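Long-range contacts in uncharacterized protein (Aeromonas hydrophila J-1, PDB 6R1J), which is the AhlC component, here an engineered soluble mutant, of a tripartite alpha-pore-forming toxin, and probably helps build the membrane pore with its two partner proteins: residues A[16-27]-A[196-207]; A[92-103]-A[218-229]. The protein carries 3 engineered substitutions. One frame throughout, in Å; residues are numbered along the deposited sequence. Where two conformers were deposited one is given.

Contact 1: A[16-27]-A[196-207]. With NA (sodium ion), chain D.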
loop_
_atom_site.group_PDB
_atom_site.type_symbol
_atom_site.label_atom_id
_atom_site.label_comp_id
_atom_site.label_asym_id
_atom_site.label_seq_id
_atom_site.Cartn_x
_atom_site.Cartn_y
_atom_site.Cartn_z
ATOM N N ALA A 16 3.094 17.550 6.672
ATOM C CA ALA A 16 3.781 16.593 5.776
ATOM C C ALA A 16 5.225 17.088 5.572
ATOM O O ALA A 16 6.151 16.247 5.602
ATOM C CB ALA A 16 3.058 16.428 4.471
ATOM N N GLU A 17 5.379 18.397 5.404
ATOM C CA GLU A 17 6.678 19.062 5.152
ATOM C C GLU A 17 7.634 18.765 6.312
ATOM O O GLU A 17 8.779 18.430 6.016
ATOM C CB GLU A 17 6.486 20.556 4.908
ATOM C CG GLU A 17 7.741 21.266 4.388
ATOM C CD GLU A 17 8.670 21.839 5.439
ATOM O OE1 GLU A 17 8.260 21.867 6.630
ATOM O OE2 GLU A 17 9.826 22.242 5.067
ATOM N N ALA A 18 7.208 18.877 7.569
ATOM C CA ALA A 18 8.087 18.605 8.725
ATOM C C ALA A 18 8.544 17.140 8.668
ATOM O O ALA A 18 9.712 16.829 8.903
ATOM C CB ALA A 18 7.345 18.864 10.006
ATOM N N THR A 19 7.622 16.233 8.358
ATOM C CA THR A 19 7.949 14.804 8.255
ATOM C C THR A 19 8.901 14.578 7.063
ATOM O O THR A 19 9.863 13.786 7.224
ATOM C CB THR A 19 6.670 13.972 8.218
ATOM O OG1 THR A 19 5.988 14.275 9.432
ATOM C CG2 THR A 19 6.964 12.494 8.181
ATOM N N ILE A 20 8.652 15.237 5.940
ATOM C CA ILE A 20 9.514 15.107 4.737
ATOM C C ILE A 20 10.934 15.572 5.073
ATOM O O ILE A 20 11.881 14.905 4.627
ATOM C CB ILE A 20 8.903 15.857 3.554
ATOM C CG1 ILE A 20 7.669 15.112 3.027
ATOM C CG2 ILE A 20 9.949 16.047 2.474
ATOM C CD1 ILE A 20 6.870 15.867 2.012
ATOM N N GLN A 21 11.093 16.599 5.907
ATOM C CA GLN A 21 12.457 17.107 6.218
ATOM C C GLN A 21 13.209 16.137 7.143
ATOM O O GLN A 21 14.426 16.239 7.164
ATOM C CB GLN A 21 12.432 18.501 6.837
ATOM C CG GLN A 21 11.790 19.545 5.942
ATOM C CD GLN A 21 12.429 19.739 4.589
ATOM O OE1 GLN A 21 13.500 19.205 4.291
ATOM N NE2 GLN A 21 11.740 20.477 3.727
ATOM N N SER A 22 12.539 15.218 7.849
ATOM C CA SER A 22 13.149 14.343 8.856
ATOM C C SER A 22 13.966 13.234 8.185
ATOM O O SER A 22 14.697 12.589 8.899
ATOM C CB SER A 22 12.116 13.785 9.824
ATOM O OG SER A 22 11.387 12.737 9.228
ATOM N N PHE A 23 13.795 13.009 6.886
ATOM C CA PHE A 23 14.441 11.910 6.150
ATOM C C PHE A 23 15.854 12.323 5.728
ATOM O O PHE A 23 16.040 13.424 5.221
ATOM C CB PHE A 23 13.598 11.498 4.944
ATOM C CG PHE A 23 12.385 10.644 5.279
ATOM C CD1 PHE A 23 11.180 11.227 5.650
ATOM C CD2 PHE A 23 12.455 9.259 5.232
ATOM C CE1 PHE A 23 10.068 10.437 5.928
ATOM C CE2 PHE A 23 11.355 8.469 5.554
ATOM C CZ PHE A 23 10.156 9.060 5.881
ATOM N N SER A 24 16.823 11.446 5.968
ATOM C CA SER A 24 18.226 11.655 5.539
ATOM C C SER A 24 18.705 10.448 4.727
ATOM O O SER A 24 18.062 9.346 4.744
ATOM C CB SER A 24 19.086 11.950 6.738
ATOM O OG SER A 24 19.076 10.860 7.652
ATOM N N GLY A 25 19.778 10.653 3.972
ATOM C CA GLY A 25 20.458 9.560 3.260
ATOM C C GLY A 25 19.701 9.168 2.025
ATOM O O GLY A 25 19.849 8.038 1.609
ATOM N N LEU A 26 18.881 10.063 1.480
ATOM C CA LEU A 26 18.084 9.741 0.275
ATOM C C LEU A 26 18.754 10.357 -0.949
ATOM O O LEU A 26 19.601 11.241 -0.845
ATOM C CB LEU A 26 16.632 10.208 0.480
ATOM C CG LEU A 26 15.843 9.424 1.532
ATOM C CD1 LEU A 26 14.459 10.036 1.742
ATOM C CD2 LEU A 26 15.716 7.941 1.150
ATOM N N PRO A 27 18.409 9.880 -2.147
ATOM C CA PRO A 27 19.002 10.411 -3.367
ATOM C C PRO A 27 18.530 11.805 -3.765
ATOM O O PRO A 27 17.580 12.352 -3.174
ATOM C CB PRO A 27 18.588 9.410 -4.453
ATOM C CG PRO A 27 17.357 8.722 -3.891
ATOM C CD PRO A 27 17.557 8.700 -2.395
ATOM N N ARG A 196 12.879 2.812 3.697
ATOM C CA ARG A 196 13.014 4.264 3.934
ATOM C C ARG A 196 12.473 5.030 2.737
ATOM O O ARG A 196 11.753 6.036 2.927
ATOM C CB ARG A 196 14.486 4.594 4.136
ATOM C CG ARG A 196 14.736 6.021 4.550
ATOM C CD ARG A 196 16.214 6.212 4.802
ATOM N NE ARG A 196 16.724 5.413 5.913
ATOM C CZ ARG A 196 17.850 5.704 6.587
ATOM N NH1 ARG A 196 18.554 6.785 6.278
ATOM N NH2 ARG A 196 18.241 4.946 7.603
ATOM N N GLN A 197 12.832 4.637 1.522
ATOM C CA GLN A 197 12.297 5.365 0.350
ATOM C C GLN A 197 10.769 5.220 0.271
ATOM O O GLN A 197 10.130 6.169 -0.178
ATOM C CB GLN A 197 12.935 4.916 -0.973
ATOM C CG GLN A 197 14.357 5.430 -1.121
ATOM C CD GLN A 197 14.977 5.211 -2.483
ATOM O OE1 GLN A 197 14.287 5.112 -3.507
ATOM N NE2 GLN A 197 16.303 5.089 -2.467
ATOM N N GLN A 198 10.214 4.042 0.512
ATOM C CA GLN A 198 8.730 3.875 0.443
ATOM C C GLN A 198 8.089 4.827 1.474
ATOM O O GLN A 198 7.081 5.511 1.168
ATOM C CB GLN A 198 8.353 2.421 0.719
ATOM C CG GLN A 198 8.732 1.471 -0.416
ATOM C CD GLN A 198 8.622 0.018 -0.001
ATOM O OE1 GLN A 198 8.771 -0.316 1.179
ATOM N NE2 GLN A 198 8.383 -0.878 -0.964
ATOM N N GLY A 199 8.633 4.877 2.680
ATOM C CA GLY A 199 8.129 5.792 3.721
ATOM C C GLY A 199 8.177 7.222 3.223
ATOM O O GLY A 199 7.181 7.982 3.362
ATOM N N PHE A 200 9.290 7.631 2.637
ATOM C CA PHE A 200 9.444 9.013 2.120
ATOM C C PHE A 200 8.421 9.299 1.019
ATOM O O PHE A 200 7.775 10.349 0.997
ATOM C CB PHE A 200 10.874 9.202 1.599
ATOM C CG PHE A 200 11.100 10.576 1.067
ATOM C CD1 PHE A 200 11.475 11.610 1.915
ATOM C CD2 PHE A 200 11.017 10.829 -0.296
ATOM C CE1 PHE A 200 11.713 12.883 1.402
ATOM C CE2 PHE A 200 11.262 12.103 -0.796
ATOM C CZ PHE A 200 11.613 13.128 0.050
ATOM N N LEU A 201 8.306 8.402 0.047
ATOM C CA LEU A 201 7.322 8.576 -1.047
ATOM C C LEU A 201 5.873 8.633 -0.503
ATOM O O LEU A 201 5.098 9.384 -1.050
ATOM C CB LEU A 201 7.484 7.428 -2.045
ATOM C CG LEU A 201 8.575 7.655 -3.089
ATOM C CD1 LEU A 201 8.903 6.369 -3.826
ATOM C CD2 LEU A 201 8.133 8.742 -4.062
ATOM N N GLY A 202 5.544 7.862 0.517
ATOM C CA GLY A 202 4.229 7.955 1.205
ATOM C C GLY A 202 3.987 9.376 1.710
ATOM O O GLY A 202 2.905 9.926 1.479
ATOM N N GLN A 203 5.004 10.025 2.261
ATOM C CA GLN A 203 4.851 11.396 2.787
ATOM C C GLN A 203 4.793 12.381 1.638
ATOM O O GLN A 203 3.970 13.302 1.711
ATOM C CB GLN A 203 5.965 11.729 3.771
ATOM C CG GLN A 203 5.870 10.907 5.023
ATOM C CD GLN A 203 4.547 11.173 5.696
ATOM O OE1 GLN A 203 4.242 12.312 6.045
ATOM N NE2 GLN A 203 3.774 10.117 5.859
ATOM N N THR A 204 5.591 12.200 0.573
ATOM C CA THR A 204 5.553 13.152 -0.542
ATOM C C THR A 204 4.251 12.960 -1.318
ATOM O O THR A 204 3.740 13.950 -1.823
ATOM C CB THR A 204 6.805 13.131 -1.437
ATOM O OG1 THR A 204 6.899 11.927 -2.147
ATOM C CG2 THR A 204 8.081 13.224 -0.643
ATOM N N THR A 205 3.708 11.752 -1.388
ATOM C CA THR A 205 2.415 11.542 -2.094
ATOM C C THR A 205 1.319 12.270 -1.288
ATOM O O THR A 205 0.441 12.879 -1.891
ATOM C CB THR A 205 2.087 10.049 -2.259
ATOM O OG1 THR A 205 3.145 9.480 -3.030
ATOM C CG2 THR A 205 0.753 9.814 -2.945
ATOM N N ALA A 206 1.388 12.201 0.031
ATOM C CA ALA A 206 0.359 12.817 0.899
ATOM C C ALA A 206 0.466 14.331 0.739
ATOM O O ALA A 206 -0.552 15.017 0.634
ATOM C CB ALA A 206 0.537 12.344 2.305
ATOM N N PHE A 207 1.680 14.858 0.674
ATOM C CA PHE A 207 1.901 16.319 0.527
ATOM C C PHE A 207 1.268 16.787 -0.771
ATOM O O PHE A 207 0.523 17.754 -0.820
ATOM C CB PHE A 207 3.383 16.675 0.598
ATOM C CG PHE A 207 3.626 18.159 0.517
ATOM C CD1 PHE A 207 3.548 18.822 -0.690
ATOM C CD2 PHE A 207 3.886 18.888 1.669
ATOM C CE1 PHE A 207 3.740 20.199 -0.756
ATOM C CE2 PHE A 207 4.101 20.254 1.595
ATOM C CZ PHE A 207 4.022 20.907 0.386
HETATM NA NA NA D . 11.175 23.699 6.440
HETATM O O HOH W 1 9.980 22.263 8.727
HETATM O O HOH W 2 3.291 13.946 7.905
HETATM O O HOH W 3 10.393 26.108 4.913
#
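Phe23 and Phe200 form the centre of a buried, largely apolar contact in which the end of helix 5-21 and the turn after it lie against the long helix 163-236. The short axes of 16-21 and 196-207 run nearly antiparallel, at 155°, and approach to 9.3 Å. The two rings make a T-shaped pair: the edge of Phe200 meets the face of Phe23, with planes 81° apart and centroids separated by 5.4 Å. Phe200 CG lies anti to the backbone N (chi1 -180°), which points the ring toward 16-27, its edge to Phe23 and one face to Leu26. Leu26 CD1 sits over that face, 3.8 Å from the ring centroid, a CH-pi contact.

Further along, Ile20 is a knob in a hole made by Phe200, Gln203, Thr204 and Phe207; its CG2 touches Phe200 CE1 at 3.8 Å, while its CD1 reaches Phe207 CB. Ala16 CB approaches Phe207 at the ring edge. At the other end, Arg196 NH1 donates to Ser24 O over 3.0 Å, the oxygen near the guanidinium plane but the donor well above the carbonyl plane. A water joins Gln203 OE1 to Thr19 OG1, whose stronger partner is Ser22 of the second subunit.

The carboxylate of Glu17 turns away from 196-207, and its OE2 binds a sodium ion at 2.4 Å. Gln21 NE2 donates a hydrogen bond to the same oxygen. Helices 28-70 and 78-157 also touch Phe200, through Ala30 and Leu120, as expected for the core of an elongated antiparallel helical bundle with knobs-into-holes packing.

Contact 2: A[92-103]-A[218-229]. With NA (sodium ion), chain C.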
loop_
_atom_site.group_PDB
_atom_site.type_symbol
_atom_site.label_atom_id
_atom_site.label_comp_id
_atom_site.label_asym_id
_atom_site.label_seq_id
_atom_site.Cartn_x
_atom_site.Cartn_y
_atom_site.Cartn_z
ATOM N N ILE A 92 -12.005 43.901 -9.924
ATOM C CA ILE A 92 -11.843 42.439 -10.170
ATOM C C ILE A 92 -10.416 42.174 -10.694
ATOM O O ILE A 92 -9.775 41.261 -10.202
ATOM C CB ILE A 92 -12.923 41.976 -11.163
ATOM C CG1 ILE A 92 -14.280 41.834 -10.468
ATOM C CG2 ILE A 92 -12.554 40.686 -11.891
ATOM C CD1 ILE A 92 -15.421 41.782 -11.424
ATOM N N ALA A 93 -9.928 42.994 -11.633
ATOM C CA ALA A 93 -8.653 42.789 -12.376
ATOM C C ALA A 93 -7.549 42.323 -11.444
ATOM O O ALA A 93 -6.993 41.266 -11.691
ATOM C CB ALA A 93 -8.221 44.025 -13.131
ATOM N N PRO A 94 -7.162 43.079 -10.394
ATOM C CA PRO A 94 -6.092 42.649 -9.496
ATOM C C PRO A 94 -6.360 41.354 -8.709
ATOM O O PRO A 94 -5.413 40.677 -8.373
ATOM C CB PRO A 94 -5.943 43.797 -8.492
ATOM C CG PRO A 94 -7.257 44.568 -8.592
ATOM C CD PRO A 94 -7.711 44.392 -10.022
ATOM N N ILE A 95 -7.625 41.014 -8.419
ATOM C CA ILE A 95 -7.923 39.799 -7.604
ATOM C C ILE A 95 -7.843 38.613 -8.551
ATOM O O ILE A 95 -7.325 37.581 -8.113
ATOM C CB ILE A 95 -9.278 39.872 -6.850
ATOM C CG1 ILE A 95 -9.380 41.128 -5.974
ATOM C CG2 ILE A 95 -9.479 38.635 -5.989
ATOM C CD1 ILE A 95 -8.426 41.148 -4.802
ATOM N N GLN A 96 -8.380 38.779 -9.764
ATOM C CA GLN A 96 -8.371 37.722 -10.793
ATOM C C GLN A 96 -6.901 37.413 -11.121
ATOM O O GLN A 96 -6.583 36.211 -11.279
ATOM C CB GLN A 96 -9.149 38.139 -12.026
ATOM C CG GLN A 96 -9.425 36.991 -12.977
ATOM C CD GLN A 96 -10.513 37.300 -13.969
ATOM O OE1 GLN A 96 -10.888 38.449 -14.154
ATOM N NE2 GLN A 96 -11.049 36.269 -14.602
ATOM N N THR A 97 -6.043 38.437 -11.108
ATOM C CA THR A 97 -4.605 38.319 -11.467
ATOM C C THR A 97 -3.867 37.571 -10.361
ATOM O O THR A 97 -3.189 36.571 -10.701
ATOM C CB THR A 97 -4.000 39.682 -11.847
ATOM O OG1 THR A 97 -4.648 40.006 -13.080
ATOM C CG2 THR A 97 -2.504 39.651 -12.054
ATOM N N LEU A 98 -4.037 37.988 -9.098
ATOM C CA LEU A 98 -3.363 37.379 -7.930
ATOM C C LEU A 98 -3.776 35.901 -7.810
ATOM O O LEU A 98 -2.929 35.032 -7.452
ATOM C CB LEU A 98 -3.738 38.164 -6.674
ATOM C CG LEU A 98 -2.998 37.740 -5.401
ATOM C CD1 LEU A 98 -1.504 38.022 -5.494
ATOM C CD2 LEU A 98 -3.575 38.418 -4.172
ATOM N N THR A 99 -5.031 35.598 -8.115
ATOM C CA THR A 99 -5.539 34.210 -8.069
ATOM C C THR A 99 -4.831 33.386 -9.157
ATOM O O THR A 99 -4.310 32.304 -8.827
ATOM C CB THR A 99 -7.058 34.184 -8.196
ATOM O OG1 THR A 99 -7.603 35.040 -7.184
ATOM C CG2 THR A 99 -7.586 32.776 -8.048
ATOM N N ALA A 100 -4.829 33.848 -10.406
ATOM C CA ALA A 100 -4.152 33.174 -11.545
ATOM C C ALA A 100 -2.658 32.943 -11.210
ATOM O O ALA A 100 -2.127 31.830 -11.461
ATOM C CB ALA A 100 -4.338 33.997 -12.815
ATOM N N GLN A 101 -1.993 33.942 -10.652
ATOM C CA GLN A 101 -0.565 33.867 -10.237
ATOM C C GLN A 101 -0.384 32.812 -9.157
ATOM O O GLN A 101 0.594 32.012 -9.217
ATOM C CB GLN A 101 -0.099 35.223 -9.707
ATOM C CG GLN A 101 -0.022 36.246 -10.822
ATOM C CD GLN A 101 0.398 37.621 -10.361
ATOM O OE1 GLN A 101 0.373 37.951 -9.169
ATOM N NE2 GLN A 101 0.789 38.430 -11.334
ATOM N N THR A 102 -1.277 32.818 -8.170
ATOM C CA THR A 102 -1.224 31.848 -7.075
ATOM C C THR A 102 -1.409 30.448 -7.657
ATOM O O THR A 102 -0.696 29.537 -7.209
ATOM C CB THR A 102 -2.276 32.134 -5.999
ATOM O OG1 THR A 102 -2.083 33.480 -5.562
ATOM C CG2 THR A 102 -2.163 31.181 -4.832
ATOM N N LEU A 103 -2.324 30.284 -8.612
ATOM C CA LEU A 103 -2.575 28.950 -9.179
ATOM C C LEU A 103 -1.313 28.518 -9.943
ATOM O O LEU A 103 -0.900 27.366 -9.812
ATOM C CB LEU A 103 -3.783 29.016 -10.100
ATOM C CG LEU A 103 -4.169 27.704 -10.772
ATOM C CD1 LEU A 103 -4.479 26.625 -9.758
ATOM C CD2 LEU A 103 -5.336 27.898 -11.719
ATOM N N VAL A 218 -8.085 26.821 -5.282
ATOM C CA VAL A 218 -7.618 28.086 -5.897
ATOM C C VAL A 218 -8.209 28.175 -7.291
ATOM O O VAL A 218 -8.680 29.259 -7.717
ATOM C CB VAL A 218 -6.091 28.202 -5.917
ATOM C CG1 VAL A 218 -5.675 29.411 -6.713
ATOM C CG2 VAL A 218 -5.537 28.282 -4.510
ATOM N N SER A 219 -8.209 27.062 -8.017
ATOM C CA SER A 219 -8.729 27.056 -9.389
ATOM C C SER A 219 -10.249 27.339 -9.340
ATOM O O SER A 219 -10.747 28.116 -10.184
ATOM C CB SER A 219 -8.399 25.755 -10.096
ATOM O OG SER A 219 -9.092 25.686 -11.310
ATOM N N LYS A 220 -10.959 26.776 -8.364
ATOM C CA LYS A 220 -12.439 26.990 -8.242
ATOM C C LYS A 220 -12.672 28.480 -7.986
ATOM O O LYS A 220 -13.477 29.074 -8.675
ATOM C CB LYS A 220 -13.014 26.066 -7.160
ATOM C CG LYS A 220 -14.537 26.092 -7.091
ATOM C CD LYS A 220 -15.162 25.110 -6.124
ATOM C CE LYS A 220 -16.673 25.012 -6.348
ATOM N NZ LYS A 220 -17.335 26.351 -6.373
ATOM N N VAL A 221 -11.850 29.102 -7.143
ATOM C CA VAL A 221 -11.965 30.550 -6.825
ATOM C C VAL A 221 -11.787 31.372 -8.111
ATOM O O VAL A 221 -12.592 32.292 -8.355
ATOM C CB VAL A 221 -11.011 30.930 -5.686
ATOM C CG1 VAL A 221 -10.723 32.408 -5.649
ATOM C CG2 VAL A 221 -11.537 30.427 -4.340
ATOM N N GLY A 222 -10.739 31.108 -8.891
ATOM C CA GLY A 222 -10.542 31.731 -10.211
ATOM C C GLY A 222 -11.727 31.529 -11.142
ATOM O O GLY A 222 -12.136 32.509 -11.785
ATOM N N ASN A 223 -12.304 30.334 -11.206
ATOM C CA ASN A 223 -13.465 30.054 -12.095
ATOM C C ASN A 223 -14.649 30.948 -11.655
ATOM O O ASN A 223 -15.312 31.560 -12.517
ATOM C CB ASN A 223 -13.852 28.568 -12.110
ATOM C CG ASN A 223 -12.792 27.643 -12.691
ATOM O OD1 ASN A 223 -11.937 28.068 -13.470
ATOM N ND2 ASN A 223 -12.828 26.374 -12.311
ATOM N N THR A 224 -14.943 31.002 -10.361
ATOM C CA THR A 224 -16.058 31.855 -9.848
ATOM C C THR A 224 -15.774 33.322 -10.184
ATOM O O THR A 224 -16.700 34.020 -10.547
ATOM C CB THR A 224 -16.217 31.718 -8.342
ATOM O OG1 THR A 224 -16.452 30.322 -8.150
ATOM C CG2 THR A 224 -17.312 32.589 -7.744
ATOM N N ILE A 225 -14.542 33.796 -10.015
ATOM C CA ILE A 225 -14.206 35.200 -10.355
ATOM C C ILE A 225 -14.503 35.389 -11.831
ATOM O O ILE A 225 -15.074 36.443 -12.165
ATOM C CB ILE A 225 -12.770 35.594 -10.008
ATOM C CG1 ILE A 225 -12.533 35.646 -8.508
ATOM C CG2 ILE A 225 -12.417 36.939 -10.616
ATOM C CD1 ILE A 225 -11.086 35.734 -8.137
ATOM N N SER A 226 -14.223 34.388 -12.680
ATOM C CA SER A 226 -14.471 34.524 -14.136
ATOM C C SER A 226 -15.985 34.569 -14.411
ATOM O O SER A 226 -16.451 35.343 -15.268
ATOM C CB SER A 226 -13.759 33.430 -14.941
ATOM O OG SER A 226 -14.033 33.632 -16.306
ATOM N N LEU A 227 -16.775 33.732 -13.773
ATOM C CA LEU A 227 -18.243 33.771 -13.963
ATOM C C LEU A 227 -18.768 35.139 -13.474
ATOM O O LEU A 227 -19.618 35.731 -14.157
ATOM C CB LEU A 227 -18.883 32.614 -13.195
ATOM C CG LEU A 227 -18.544 31.190 -13.634
ATOM C CD1 LEU A 227 -19.175 30.184 -12.666
ATOM C CD2 LEU A 227 -19.010 30.938 -15.057
ATOM N N LEU A 228 -18.222 35.657 -12.368
ATOM C CA LEU A 228 -18.611 36.975 -11.796
ATOM C C LEU A 228 -18.345 38.065 -12.839
ATOM O O LEU A 228 -19.264 38.878 -13.092
ATOM C CB LEU A 228 -17.816 37.226 -10.520
ATOM C CG LEU A 228 -17.943 38.626 -9.915
ATOM C CD1 LEU A 228 -19.387 38.929 -9.533
ATOM C CD2 LEU A 228 -17.064 38.745 -8.698
ATOM N N GLY A 229 -17.153 38.046 -13.461
ATOM C CA GLY A 229 -16.758 38.948 -14.551
ATOM C C GLY A 229 -17.760 38.956 -15.683
ATOM O O GLY A 229 -18.076 40.051 -16.199
HETATM NA NA NA C . -15.447 29.960 -5.518
HETATM O O HOH W 4 -10.283 33.802 -13.219
#
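Ile225 and Thr99 meet through branches set by their first torsions. With CG1 anti to the carbonyl carbon (chi1 -68°), Ile225 directs CG2 onto Gln96 and Ile92 and lets CD1 reach Thr99 and Ile95. In Thr99 the methyl CG2 is anti to the backbone N and points into a hole on the surface of helix 163-236, whereas OG1 lies beside its own N and donates back to Ile95 O at 2.7 Å. That bond accounts for the hydroxyl within its own helix and fixes the rotation that presents the methyl.

Each is a knob that fills a hole of the opposite helix. Thr99 sits among Val218, Val221, Gly222 and Ile225, its CG2 3.7 Å from Gly222 N. Ile225 sits among Ile92, Ile95, Gln96 and Thr99, with CD1 4.0 Å from Ile95 CG2 and CG2 3.8 Å from Gln96 CB. Such reciprocal knobs-into-holes packing is characteristic of coiled-coil-like helical bundles, and the 152° between the axes, which approach to 9.3 Å, makes this pair antiparallel. The CA atoms of Thr99 and Gly222 are 6.0 Å apart, where the Thr99 methyl rests on the Gly222 backbone.

Gln96, extended beyond CG, runs alongside Ile225 with the two side chains pointing opposite ways. Its NE2 donates to a water that in turn donates to Gly222 O, a water bridge at the edge of the apolar seam. Toward the end of 92-103, Leu103 CB packs on Val218 CG1 at 3.9 Å, and its CD1 meets Ser219 CB. Helix 28-70 touches Ile92 and Ile95 through Phe58 and Val55. Away from the interface, Thr224 OG1 binds a sodium ion at 2.8 Å, a site completed by Asp264 of helix 244-264.

Overall arrangement
Contacts 1 and 2 lie along the same long helix, 163-236, with centres 33 Å apart and nearest atoms about 12 Å from each other, so they do not touch. Their segments alternate along the chain: 16-27, 92-103, 196-207, then 218-229. Contact 1 brings helix 5-21 and the turn after it onto helix 163-236, whereas contact 2 pairs that helix with 78-157. Contact 1 lies nearer the centre of the chain, 11 Å from it against 22 Å. In a chain that is nearly all helix and has no strand, the two contacts show one helix serving different partners at successive levels of an elongated bundle, consistent with a soluble alpha-pore-forming toxin component.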